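Long-range contacts in acetyltransferase (Klebsiella pneumoniae, PDB 5XUN), which probably acetylates glycyl-tRNA(Gly) with acetyl-CoA, acting as the GNAT-family toxin KacT of a type II toxin-antitoxin system: residues 21-32 with 58-66; 69-77 with 151-162. The protein carries 1 engineered substitution. One frame throughout, in Å; residues are numbered along the deposited sequence.

Contact 1. Residues 21-32 with 58-66. With ACO (acetyl coenzyme *a), chain E.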
loop_
_atom_site.group_PDB
_atom_site.type_symbol
_atom_site.label_atom_id
_atom_site.label_comp_id
_atom_site.label_asym_id
_atom_site.label_seq_id
_atom_site.Cartn_x
_atom_site.Cartn_y
_atom_site.Cartn_z
ATOM N N PHE B 21 20.780 -20.154 -9.117
ATOM C CA PHE B 21 20.005 -19.816 -7.932
ATOM C C PHE B 21 18.988 -20.919 -7.683
ATOM O O PHE B 21 18.242 -21.302 -8.588
ATOM C CB PHE B 21 19.295 -18.465 -8.097
ATOM C CG PHE B 21 18.448 -18.071 -6.902
ATOM C CD1 PHE B 21 17.133 -18.503 -6.784
ATOM C CD2 PHE B 21 18.974 -17.273 -5.896
ATOM C CE1 PHE B 21 16.358 -18.150 -5.682
ATOM C CE2 PHE B 21 18.208 -16.917 -4.797
ATOM C CZ PHE B 21 16.900 -17.356 -4.688
ATOM N N ASP B 22 18.937 -21.407 -6.445
ATOM C CA ASP B 22 18.018 -22.480 -6.083
ATOM C C ASP B 22 17.699 -22.339 -4.603
ATOM O O ASP B 22 18.558 -22.593 -3.758
ATOM C CB ASP B 22 18.617 -23.857 -6.376
ATOM C CG ASP B 22 17.683 -24.997 -5.983
ATOM O OD1 ASP B 22 16.490 -24.738 -5.712
ATOM O OD2 ASP B 22 18.146 -26.156 -5.932
ATOM N N CYS B 23 16.481 -21.913 -4.298
ATOM C CA CYS B 23 16.022 -21.844 -2.920
ATOM C C CYS B 23 15.403 -23.152 -2.450
ATOM O O CYS B 23 15.073 -23.274 -1.267
ATOM C CB CYS B 23 15.008 -20.698 -2.754
ATOM S SG CYS B 23 13.419 -20.989 -3.559
ATOM N N GLY B 24 15.248 -24.128 -3.342
ATOM C CA GLY B 24 14.642 -25.399 -3.008
ATOM C C GLY B 24 13.162 -25.481 -3.288
ATOM O O GLY B 24 12.564 -26.545 -3.085
ATOM N N GLU B 25 12.553 -24.395 -3.751
ATOM C CA GLU B 25 11.161 -24.377 -4.184
ATOM C C GLU B 25 11.169 -23.860 -5.615
ATOM O O GLU B 25 11.553 -22.711 -5.864
ATOM C CB GLU B 25 10.303 -23.504 -3.270
ATOM C CG GLU B 25 8.933 -24.086 -2.948
ATOM C CD GLU B 25 8.987 -25.148 -1.867
ATOM O OE1 GLU B 25 7.918 -25.676 -1.495
ATOM O OE2 GLU B 25 10.099 -25.451 -1.384
ATOM N N GLU B 26 10.803 -24.721 -6.561
ATOM C CA GLU B 26 11.012 -24.372 -7.961
ATOM C C GLU B 26 10.187 -23.164 -8.379
ATOM O O GLU B 26 10.625 -22.382 -9.229
ATOM C CB GLU B 26 10.701 -25.567 -8.860
ATOM C CG GLU B 26 11.374 -25.473 -10.225
ATOM C CD GLU B 26 12.885 -25.238 -10.136
ATOM O OE1 GLU B 26 13.511 -25.661 -9.137
ATOM O OE2 GLU B 26 13.449 -24.620 -11.069
ATOM N N ALA B 27 9.003 -22.989 -7.794
ATOM C CA ALA B 27 8.144 -21.888 -8.209
ATOM C C ALA B 27 8.832 -20.548 -7.993
ATOM O O ALA B 27 8.782 -19.668 -8.859
ATOM C CB ALA B 27 6.816 -21.947 -7.456
ATOM N N LEU B 28 9.507 -20.390 -6.856
ATOM C CA LEU B 28 10.201 -19.150 -6.548
ATOM C C LEU B 28 11.505 -19.012 -7.311
ATOM O O LEU B 28 11.964 -17.883 -7.525
ATOM C CB LEU B 28 10.453 -19.059 -5.043
ATOM C CG LEU B 28 9.148 -19.149 -4.232
ATOM C CD1 LEU B 28 9.373 -18.853 -2.758
ATOM C CD2 LEU B 28 8.069 -18.248 -4.808
ATOM N N ASN B 29 12.117 -20.130 -7.717
ATOM C CA ASN B 29 13.271 -20.046 -8.605
ATOM C C ASN B 29 12.838 -19.596 -9.989
ATOM O O ASN B 29 13.485 -18.745 -10.609
ATOM C CB ASN B 29 13.978 -21.398 -8.701
ATOM C CG ASN B 29 14.461 -21.906 -7.362
ATOM O OD1 ASN B 29 14.973 -21.146 -6.542
ATOM N ND2 ASN B 29 14.302 -23.205 -7.135
ATOM N N THR B 30 11.750 -20.176 -10.492
ATOM C CA THR B 30 11.227 -19.759 -11.782
ATOM C C THR B 30 10.772 -18.301 -11.737
ATOM O O THR B 30 10.994 -17.542 -12.689
ATOM C CB THR B 30 10.081 -20.687 -12.194
ATOM O OG1 THR B 30 10.587 -22.016 -12.369
ATOM C CG2 THR B 30 9.453 -20.234 -13.488
ATOM N N PHE B 31 10.171 -17.878 -10.618
ATOM C CA PHE B 31 9.673 -16.509 -10.550
ATOM C C PHE B 31 10.821 -15.514 -10.632
ATOM O O PHE B 31 10.722 -14.503 -11.334
ATOM C CB PHE B 31 8.860 -16.280 -9.277
ATOM C CG PHE B 31 8.227 -14.920 -9.222
ATOM C CD1 PHE B 31 8.934 -13.825 -8.738
ATOM C CD2 PHE B 31 6.940 -14.728 -9.684
ATOM C CE1 PHE B 31 8.356 -12.560 -8.707
ATOM C CE2 PHE B 31 6.361 -13.463 -9.662
ATOM C CZ PHE B 31 7.073 -12.382 -9.167
ATOM N N LEU B 32 11.910 -15.772 -9.901
ATOM C CA LEU B 32 13.096 -14.930 -10.014
ATOM C C LEU B 32 13.551 -14.790 -11.463
ATOM O O LEU B 32 13.919 -13.693 -11.905
ATOM C CB LEU B 32 14.230 -15.505 -9.168
ATOM C CG LEU B 32 15.587 -14.840 -9.406
ATOM C CD1 LEU B 32 15.535 -13.375 -9.010
ATOM C CD2 LEU B 32 16.711 -15.558 -8.664
ATOM N N ARG B 58 26.207 -11.312 -7.163
ATOM C CA ARG B 58 25.403 -12.515 -7.227
ATOM C C ARG B 58 24.178 -12.346 -6.346
ATOM O O ARG B 58 24.259 -11.780 -5.253
ATOM C CB ARG B 58 26.236 -13.718 -6.788
ATOM C CG ARG B 58 27.518 -13.856 -7.606
ATOM C CD ARG B 58 28.453 -14.921 -7.074
ATOM N NE ARG B 58 27.737 -16.091 -6.577
ATOM C CZ ARG B 58 27.759 -16.485 -5.310
ATOM N NH1 ARG B 58 28.457 -15.794 -4.416
ATOM N NH2 ARG B 58 27.080 -17.562 -4.935
ATOM N N LEU B 59 23.039 -12.817 -6.834
ATOM C CA LEU B 59 21.797 -12.720 -6.087
ATOM C C LEU B 59 21.657 -13.985 -5.250
ATOM O O LEU B 59 21.647 -15.095 -5.791
ATOM C CB LEU B 59 20.613 -12.530 -7.036
ATOM C CG LEU B 59 19.244 -12.168 -6.465
ATOM C CD1 LEU B 59 18.520 -11.236 -7.428
ATOM C CD2 LEU B 59 18.406 -13.408 -6.219
ATOM N N LEU B 60 21.593 -13.814 -3.930
ATOM C CA LEU B 60 21.460 -14.927 -3.003
ATOM C C LEU B 60 20.100 -14.982 -2.321
ATOM O O LEU B 60 19.829 -15.943 -1.589
ATOM C CB LEU B 60 22.570 -14.864 -1.940
ATOM C CG LEU B 60 24.007 -15.220 -2.358
ATOM C CD1 LEU B 60 24.057 -16.591 -3.015
ATOM C CD2 LEU B 60 24.645 -14.170 -3.256
ATOM N N GLY B 61 19.247 -13.988 -2.539
ATOM C CA GLY B 61 17.894 -14.009 -2.017
ATOM C C GLY B 61 17.128 -12.812 -2.528
ATOM O O GLY B 61 17.714 -11.851 -3.037
ATOM N N TYR B 62 15.806 -12.880 -2.395
ATOM C CA TYR B 62 14.980 -11.772 -2.858
ATOM C C TYR B 62 13.625 -11.821 -2.167
ATOM O O TYR B 62 13.240 -12.849 -1.600
ATOM C CB TYR B 62 14.818 -11.809 -4.384
ATOM C CG TYR B 62 13.809 -12.824 -4.894
ATOM C CD1 TYR B 62 14.169 -14.155 -5.126
ATOM C CD2 TYR B 62 12.509 -12.445 -5.172
ATOM C CE1 TYR B 62 13.236 -15.077 -5.597
ATOM C CE2 TYR B 62 11.588 -13.338 -5.635
ATOM C CZ TYR B 62 11.950 -14.654 -5.857
ATOM O OH TYR B 62 10.998 -15.532 -6.322
ATOM N N TYR B 63 12.899 -10.696 -2.228
ATOM C CA TYR B 63 11.512 -10.671 -1.769
ATOM C C TYR B 63 10.731 -9.613 -2.545
ATOM O O TYR B 63 11.316 -8.717 -3.157
ATOM C CB TYR B 63 11.412 -10.437 -0.249
ATOM C CG TYR B 63 11.692 -9.036 0.271
ATOM C CD1 TYR B 63 10.720 -8.037 0.209
ATOM C CD2 TYR B 63 12.909 -8.726 0.865
ATOM C CE1 TYR B 63 10.964 -6.767 0.713
ATOM C CE2 TYR B 63 13.165 -7.460 1.366
ATOM C CZ TYR B 63 12.187 -6.483 1.290
ATOM O OH TYR B 63 12.432 -5.225 1.791
ATOM N N THR B 64 9.394 -9.721 -2.508
ATOM C CA THR B 64 8.515 -8.787 -3.208
ATOM C C THR B 64 7.414 -8.269 -2.282
ATOM O O THR B 64 6.917 -8.994 -1.415
ATOM C CB THR B 64 7.847 -9.437 -4.444
ATOM O OG1 THR B 64 6.871 -10.388 -4.017
ATOM C CG2 THR B 64 8.868 -10.153 -5.295
ATOM N N LEU B 65 7.000 -7.014 -2.510
ATOM C CA LEU B 65 5.943 -6.361 -1.735
ATOM C C LEU B 65 4.880 -5.792 -2.663
ATOM O O LEU B 65 5.199 -5.168 -3.676
ATOM C CB LEU B 65 6.513 -5.229 -0.864
ATOM C CG LEU B 65 7.572 -5.677 0.144
ATOM C CD1 LEU B 65 8.211 -4.497 0.874
ATOM C CD2 LEU B 65 6.946 -6.636 1.130
ATOM N N SER B 66 3.614 -5.996 -2.305
ATOM C CA SER B 66 2.499 -5.444 -3.059
ATOM C C SER B 66 1.465 -4.896 -2.092
ATOM O O SER B 66 1.240 -5.478 -1.029
ATOM C CB SER B 66 1.845 -6.512 -3.954
ATOM O OG SER B 66 2.830 -7.159 -4.747
HETATM N N1A ACO E . 20.190 -15.310 13.368
HETATM C C2A ACO E . 19.093 -16.089 13.259
HETATM N N3A ACO E . 19.125 -17.403 12.959
HETATM C C4A ACO E . 20.307 -18.038 12.741
HETATM C C5A ACO E . 21.550 -17.247 12.844
HETATM C C6A ACO E . 21.432 -15.808 13.177
HETATM N N6A ACO E . 22.538 -15.031 13.285
HETATM N N7A ACO E . 22.569 -18.083 12.590
HETATM C C8A ACO E . 22.027 -19.295 12.342
HETATM N N9A ACO E . 20.687 -19.289 12.446
HETATM C C1B ACO E . 19.828 -20.487 12.205
HETATM C C2B ACO E . 18.936 -20.882 13.375
HETATM O O2B ACO E . 19.502 -21.991 14.090
HETATM C C3B ACO E . 17.615 -21.267 12.734
HETATM O O3B ACO E . 17.578 -22.677 12.521
HETATM P P3B ACO E . 16.216 -23.533 12.635
HETATM O O7A ACO E . 16.055 -23.782 14.117
HETATM O O8A ACO E . 15.156 -22.632 12.048
HETATM O O9A ACO E . 16.500 -24.770 11.813
HETATM C C4B ACO E . 17.634 -20.603 11.364
HETATM O O4B ACO E . 18.982 -20.229 11.079
HETATM C C5B ACO E . 16.756 -19.359 11.262
HETATM O O5B ACO E . 16.244 -19.283 9.933
HETATM P P1A ACO E . 16.950 -18.385 8.795
HETATM O O1A ACO E . 18.370 -18.849 8.604
HETATM O O2A ACO E . 16.678 -16.925 9.046
HETATM O O3A ACO E . 16.069 -18.831 7.535
HETATM P P2A ACO E . 16.716 -19.220 6.117
HETATM O O4A ACO E . 17.884 -18.318 5.816
HETATM O O5A ACO E . 16.882 -20.718 6.042
HETATM O O6A ACO E . 15.480 -18.795 5.180
HETATM C CBP ACO E . 13.508 -19.436 4.032
HETATM C CCP ACO E . 14.215 -19.424 5.375
HETATM C CDP ACO E . 13.557 -18.048 3.409
HETATM C CEP ACO E . 12.066 -19.881 4.219
HETATM C CAP ACO E . 14.272 -20.458 3.198
HETATM O OAP ACO E . 14.112 -21.741 3.816
HETATM C C9P ACO E . 13.778 -20.539 1.786
HETATM O O9P ACO E . 14.187 -19.773 0.924
HETATM N N8P ACO E . 12.899 -21.504 1.557
HETATM C C7P ACO E . 12.559 -21.939 0.221
HETATM C C6P ACO E . 11.550 -21.007 -0.435
HETATM C C5P ACO E . 10.475 -20.677 0.568
HETATM O O5P ACO E . 9.742 -21.551 1.004
HETATM N N4P ACO E . 10.402 -19.399 0.931
HETATM C C3P ACO E . 9.492 -18.948 1.964
HETATM C C2P ACO E . 8.054 -18.866 1.479
HETATM S S1P ACO E . 7.645 -17.168 1.248
HETATM C C ACO E . 6.004 -17.340 1.360
HETATM O O ACO E . 5.583 -18.388 1.810
HETATM C CH3 ACO E . 5.119 -16.214 0.904
#
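Tyr62 stands up from strand 59-71 beneath helix 26-34, and its OH donates to the backbone Leu28 O at 2.8 Å. The hydroxyl lies in the carbonyl plane on a lone pair (C=O...donor angle 124°), while Leu32 N supplies the ordinary helical bond to the same oxygen; the carbonyl thus has two donors, and the buried Tyr62 OH gains an acceptor while the helical bond stays in place. With CG between its backbone N and carbonyl carbon (chi1 78°), the phenol projects toward the helix and is hemmed in there: Leu32 CD1 sits over one face, offset to the rim, and Leu32 CB comes within 3.7 Å of Tyr62 CE1. The Phe31 side chain crosses the phenol at about a right angle, bringing CD1 to 3.6 Å from Tyr62 OH. Further along, Phe21 turns its ring edge to the strand, CD2 lying 3.4 Å from Leu59 O and CE2 beside the Leu60-Gly61 peptide. Leu32 CD2 lies over one face of the Phe21 ring, offset toward the rim, and Leu59 CD2 packs against both, 3.7 Å from Leu32 CD2. Where Phe21 lands the strand carries a classic beta bulge, Leu60 and Gly61 both facing Leu50. In this GNAT fold the N-terminal helix is thus laid across the sheet, its segment axis at 87° to that of the strand. Acetyl-CoA borders the other flank of 21-32: Leu28 CD1 and Cys23 SG pack on its C6P, the sulfur at 3.6 Å. Behind them, Asn29 OD1 takes an almost straight bond from Cys23 N (2.8 Å), and Asp22 OD1 closes an Asx turn onto Gly24 N, fixing the loop ahead of the helix. Farther out, Arg96 makes a cation-pi contact with Phe31, and Ala98 packs against Tyr62.

Contact 2. Residues 69-77 with 151-162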
loop_
_atom_site.group_PDB
_atom_site.type_symbol
_atom_site.label_atom_id
_atom_site.label_comp_id
_atom_site.label_asym_id
_atom_site.label_seq_id
_atom_site.Cartn_x
_atom_site.Cartn_y
_atom_site.Cartn_z
ATOM N N CYS B 69 -5.291 -5.695 0.629
ATOM C CA CYS B 69 -6.169 -5.643 1.785
ATOM C C CYS B 69 -6.712 -7.049 1.991
ATOM O O CYS B 69 -6.598 -7.910 1.116
ATOM C CB CYS B 69 -7.297 -4.612 1.617
ATOM S SG CYS B 69 -8.371 -4.841 0.181
ATOM N N PHE B 70 -7.282 -7.284 3.166
ATOM C CA PHE B 70 -7.776 -8.609 3.509
ATOM C C PHE B 70 -8.996 -8.466 4.405
ATOM O O PHE B 70 -9.170 -7.453 5.087
ATOM C CB PHE B 70 -6.693 -9.458 4.187
ATOM C CG PHE B 70 -6.292 -8.969 5.555
ATOM C CD1 PHE B 70 -5.332 -7.984 5.704
ATOM C CD2 PHE B 70 -6.847 -9.531 6.691
ATOM C CE1 PHE B 70 -4.952 -7.549 6.959
ATOM C CE2 PHE B 70 -6.474 -9.102 7.952
ATOM C CZ PHE B 70 -5.525 -8.111 8.088
ATOM N N GLU B 71 -9.843 -9.496 4.377
ATOM C CA GLU B 71 -11.118 -9.463 5.085
ATOM C C GLU B 71 -10.918 -9.253 6.579
ATOM O O GLU B 71 -10.123 -9.948 7.217
ATOM C CB GLU B 71 -11.903 -10.750 4.837
ATOM C CG GLU B 71 -12.531 -10.830 3.456
ATOM C CD GLU B 71 -13.602 -11.901 3.362
ATOM O OE1 GLU B 71 -14.162 -12.280 4.415
ATOM O OE2 GLU B 71 -13.883 -12.361 2.234
ATOM N N ARG B 72 -11.660 -8.296 7.135
ATOM C CA ARG B 72 -11.571 -7.998 8.561
ATOM C C ARG B 72 -11.829 -9.230 9.423
ATOM O O ARG B 72 -11.231 -9.369 10.498
ATOM C CB ARG B 72 -12.552 -6.872 8.896
ATOM C CG ARG B 72 -13.104 -6.883 10.310
ATOM C CD ARG B 72 -14.199 -5.851 10.470
ATOM N NE ARG B 72 -15.330 -6.072 9.576
ATOM C CZ ARG B 72 -16.343 -5.222 9.436
ATOM N NH1 ARG B 72 -16.364 -4.091 10.127
ATOM N NH2 ARG B 72 -17.333 -5.493 8.595
ATOM N N GLY B 73 -12.672 -10.154 8.955
ATOM C CA GLY B 73 -13.026 -11.318 9.751
ATOM C C GLY B 73 -11.889 -12.289 9.997
ATOM O O GLY B 73 -11.971 -13.093 10.929
ATOM N N MET B 74 -10.819 -12.215 9.207
ATOM C CA MET B 74 -9.691 -13.118 9.400
ATOM C C MET B 74 -8.905 -12.799 10.663
ATOM O O MET B 74 -8.137 -13.645 11.129
ATOM C CB MET B 74 -8.754 -13.054 8.195
ATOM C CG MET B 74 -9.424 -13.266 6.843
ATOM S SD MET B 74 -8.183 -13.389 5.542
ATOM C CE MET B 74 -9.102 -14.211 4.247
ATOM N N LEU B 75 -9.074 -11.603 11.213
ATOM C CA LEU B 75 -8.365 -11.219 12.424
ATOM C C LEU B 75 -8.794 -12.100 13.596
ATOM O O LEU B 75 -9.997 -12.332 13.784
ATOM C CB LEU B 75 -8.641 -9.752 12.747
ATOM C CG LEU B 75 -7.547 -8.697 12.561
ATOM C CD1 LEU B 75 -6.916 -8.769 11.195
ATOM C CD2 LEU B 75 -8.102 -7.321 12.827
ATOM N N PRO B 76 -7.857 -12.601 14.405
ATOM C CA PRO B 76 -8.261 -13.425 15.552
ATOM C C PRO B 76 -8.926 -12.614 16.649
ATOM O O PRO B 76 -9.846 -13.115 17.307
ATOM C CB PRO B 76 -6.939 -14.035 16.039
ATOM C CG PRO B 76 -5.874 -13.153 15.488
ATOM C CD PRO B 76 -6.399 -12.572 14.213
ATOM N N SER B 77 -8.493 -11.373 16.857
ATOM C CA SER B 77 -9.032 -10.533 17.922
ATOM C C SER B 77 -10.315 -9.871 17.433
ATOM O O SER B 77 -10.292 -9.072 16.489
ATOM C CB SER B 77 -7.998 -9.490 18.342
ATOM O OG SER B 77 -8.550 -8.538 19.233
ATOM N N ILE B 151 1.139 -13.665 13.392
ATOM C CA ILE B 151 -0.046 -14.182 14.059
ATOM C C ILE B 151 -0.879 -14.938 13.036
ATOM O O ILE B 151 -0.905 -14.602 11.845
ATOM C CB ILE B 151 -0.857 -13.070 14.760
ATOM C CG1 ILE B 151 -1.458 -12.107 13.749
ATOM C CG2 ILE B 151 0.035 -12.299 15.710
ATOM C CD1 ILE B 151 -2.945 -12.191 13.658
ATOM N N GLN B 152 -1.618 -15.886 13.532
ATOM C CA GLN B 152 -2.378 -16.729 12.681
ATOM C C GLN B 152 -3.753 -16.212 12.390
ATOM O O GLN B 152 -4.471 -15.907 13.239
ATOM C CB GLN B 152 -2.453 -18.107 13.330
ATOM C CG GLN B 152 -3.493 -18.992 12.751
ATOM C CD GLN B 152 -3.012 -19.654 11.520
ATOM O OE1 GLN B 152 -2.218 -20.550 11.578
ATOM N NE2 GLN B 152 -3.556 -19.265 10.405
ATOM N N LEU B 153 -4.085 -16.144 11.138
ATOM C CA LEU B 153 -5.387 -15.707 10.697
ATOM C C LEU B 153 -6.303 -16.898 10.418
ATOM O O LEU B 153 -5.827 -17.971 10.220
ATOM C CB LEU B 153 -5.252 -14.883 9.426
ATOM C CG LEU B 153 -4.513 -13.558 9.389
ATOM C CD1 LEU B 153 -4.315 -13.032 7.994
ATOM C CD2 LEU B 153 -5.150 -12.505 10.242
ATOM N N VAL B 154 -7.616 -16.690 10.386
ATOM C CA VAL B 154 -8.596 -17.754 10.099
ATOM C C VAL B 154 -8.472 -18.881 11.125
ATOM O O VAL B 154 -8.556 -18.616 12.280
ATOM C CB VAL B 154 -8.588 -18.245 8.630
ATOM C CG1 VAL B 154 -9.918 -18.851 8.223
ATOM C CG2 VAL B 154 -8.318 -17.109 7.694
ATOM N N ASP B 155 -8.322 -20.134 10.717
ATOM C CA ASP B 155 -8.187 -21.221 11.678
ATOM C C ASP B 155 -6.745 -21.623 11.928
ATOM O O ASP B 155 -5.878 -21.055 11.368
ATOM C CB ASP B 155 -9.153 -22.385 11.397
ATOM C CG ASP B 155 -9.160 -22.830 9.959
ATOM O OD1 ASP B 155 -10.239 -22.894 9.369
ATOM O OD2 ASP B 155 -8.106 -23.152 9.414
ATOM N N GLU B 156 -6.500 -22.578 12.809
ATOM C CA GLU B 156 -5.139 -23.007 13.134
ATOM C C GLU B 156 -4.361 -23.741 12.053
ATOM O O GLU B 156 -3.182 -23.946 12.203
ATOM C CB GLU B 156 -4.995 -23.654 14.538
ATOM C CG GLU B 156 -5.779 -24.922 14.804
ATOM C CD GLU B 156 -5.649 -25.413 16.248
ATOM O OE1 GLU B 156 -6.461 -25.006 17.098
ATOM O OE2 GLU B 156 -4.763 -26.239 16.535
ATOM N N ASN B 157 -5.038 -24.191 11.009
ATOM C CA ASN B 157 -4.377 -24.808 9.862
ATOM C C ASN B 157 -4.439 -23.960 8.590
ATOM O O ASN B 157 -4.166 -24.478 7.498
ATOM C CB ASN B 157 -4.942 -26.203 9.571
ATOM C CG ASN B 157 -3.849 -27.229 9.309
ATOM O OD1 ASN B 157 -2.668 -26.874 9.217
ATOM N ND2 ASN B 157 -4.237 -28.485 9.148
ATOM N N SER B 158 -4.788 -22.683 8.688
ATOM C CA SER B 158 -4.684 -21.810 7.528
ATOM C C SER B 158 -3.232 -21.385 7.344
ATOM O O SER B 158 -2.443 -21.365 8.294
ATOM C CB SER B 158 -5.583 -20.575 7.681
ATOM O OG SER B 158 -5.733 -19.869 6.455
ATOM N N ASN B 159 -2.876 -21.066 6.103
ATOM C CA ASN B 159 -1.554 -20.538 5.787
ATOM C C ASN B 159 -1.508 -19.016 5.791
ATOM O O ASN B 159 -0.469 -18.436 5.456
ATOM C CB ASN B 159 -1.093 -21.068 4.425
ATOM C CG ASN B 159 -0.701 -22.533 4.478
ATOM O OD1 ASN B 159 0.112 -22.941 5.314
ATOM N ND2 ASN B 159 -1.302 -23.339 3.607
ATOM N N LEU B 160 -2.594 -18.362 6.187
ATOM C CA LEU B 160 -2.663 -16.908 6.175
ATOM C C LEU B 160 -2.146 -16.379 7.505
ATOM O O LEU B 160 -2.685 -16.713 8.565
ATOM C CB LEU B 160 -4.094 -16.440 5.921
ATOM C CG LEU B 160 -4.814 -17.109 4.745
ATOM C CD1 LEU B 160 -6.232 -16.583 4.608
ATOM C CD2 LEU B 160 -4.043 -16.935 3.449
ATOM N N LEU B 161 -1.094 -15.568 7.448
ATOM C CA LEU B 161 -0.463 -14.998 8.627
ATOM C C LEU B 161 -0.405 -13.484 8.472
ATOM O O LEU B 161 -0.629 -12.935 7.388
ATOM C CB LEU B 161 0.943 -15.572 8.855
ATOM C CG LEU B 161 1.041 -17.102 8.871
ATOM C CD1 LEU B 161 2.485 -17.540 9.018
ATOM C CD2 LEU B 161 0.178 -17.687 9.981
ATOM N N PHE B 162 -0.097 -12.805 9.573
ATOM C CA PHE B 162 -0.244 -11.360 9.624
ATOM C C PHE B 162 0.688 -10.816 10.690
ATOM O O PHE B 162 0.816 -11.404 11.764
ATOM C CB PHE B 162 -1.699 -10.983 9.931
ATOM C CG PHE B 162 -1.944 -9.506 10.048
ATOM C CD1 PHE B 162 -1.896 -8.687 8.930
ATOM C CD2 PHE B 162 -2.235 -8.937 11.283
ATOM C CE1 PHE B 162 -2.136 -7.330 9.041
ATOM C CE2 PHE B 162 -2.472 -7.583 11.399
ATOM C CZ PHE B 162 -2.417 -6.776 10.277
#
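Met74 O, at the end of the 3-10 turn 72-74, receives Val154 N at 3.2 Å, in its carbonyl plane and on a lone pair. Around this bond the two surfaces interlock. Leu153 is the main bump: with CG anti to its carbonyl carbon (chi1 -64°), it pushes CD2 into the hollow between Phe70, Leu75 and Pro76, and that methyl also comes to 3.3 Å from Met74 O. Met74 answers from its side. Its extended chain runs beside Val154, the two side chains pointing the same way with Met74 CG and Val154 CG2 4.1 Å apart, then carries CE obliquely across to Leu160 CD1 at 3.7 Å. The 69-77 segment is the far end of the long strand 59-71 and the turn that leads from it to helix 78-83; it meets the C-terminal hairpin of the acetyltransferase fold, in which strands 151-152 and 160-164 pair at the sheet's edge. Deeper in, Phe70 and Phe162 meet with centroids 5.0 Å apart and planes at 53°, an oblique pair in which Phe70 CZ rides over one face of Phe162 near its rim. Phe133 of strand 131-135 adds a third ring against Phe70 and also touches Leu153 and Leu160. At the outer margin the Pro76 ring crosses Ile151 obliquely, its CD 3.5 Å from Ile151 CD1. Gln152 helps hold the hairpin's loop: its NE2 donates to Leu153 O at 2.6 Å and to Ser158 O, and Lys142 NZ bonds both its OE1 and Ser158 O.

How the contacts relate
Both contacts hang on strand 59-71, contact 1 on its first eight residues and contact 2 on its end and the turn beyond; their centres are 25 Å apart, on opposite sides of the chain's centre. Contact 1 is almost wholly buried and joins a helix to one face of the sheet beside the cofactor, with a side-chain hydroxyl reaching a helical carbonyl. Contact 2 is only partly buried and farther from the chain's centre. It joins the strand's end and the turn after it to the edge hairpin through a backbone-to-backbone hydrogen bond, with aliphatic groups and an aromatic pair around it. The surfaces buried are similar, 375 and 391 Å².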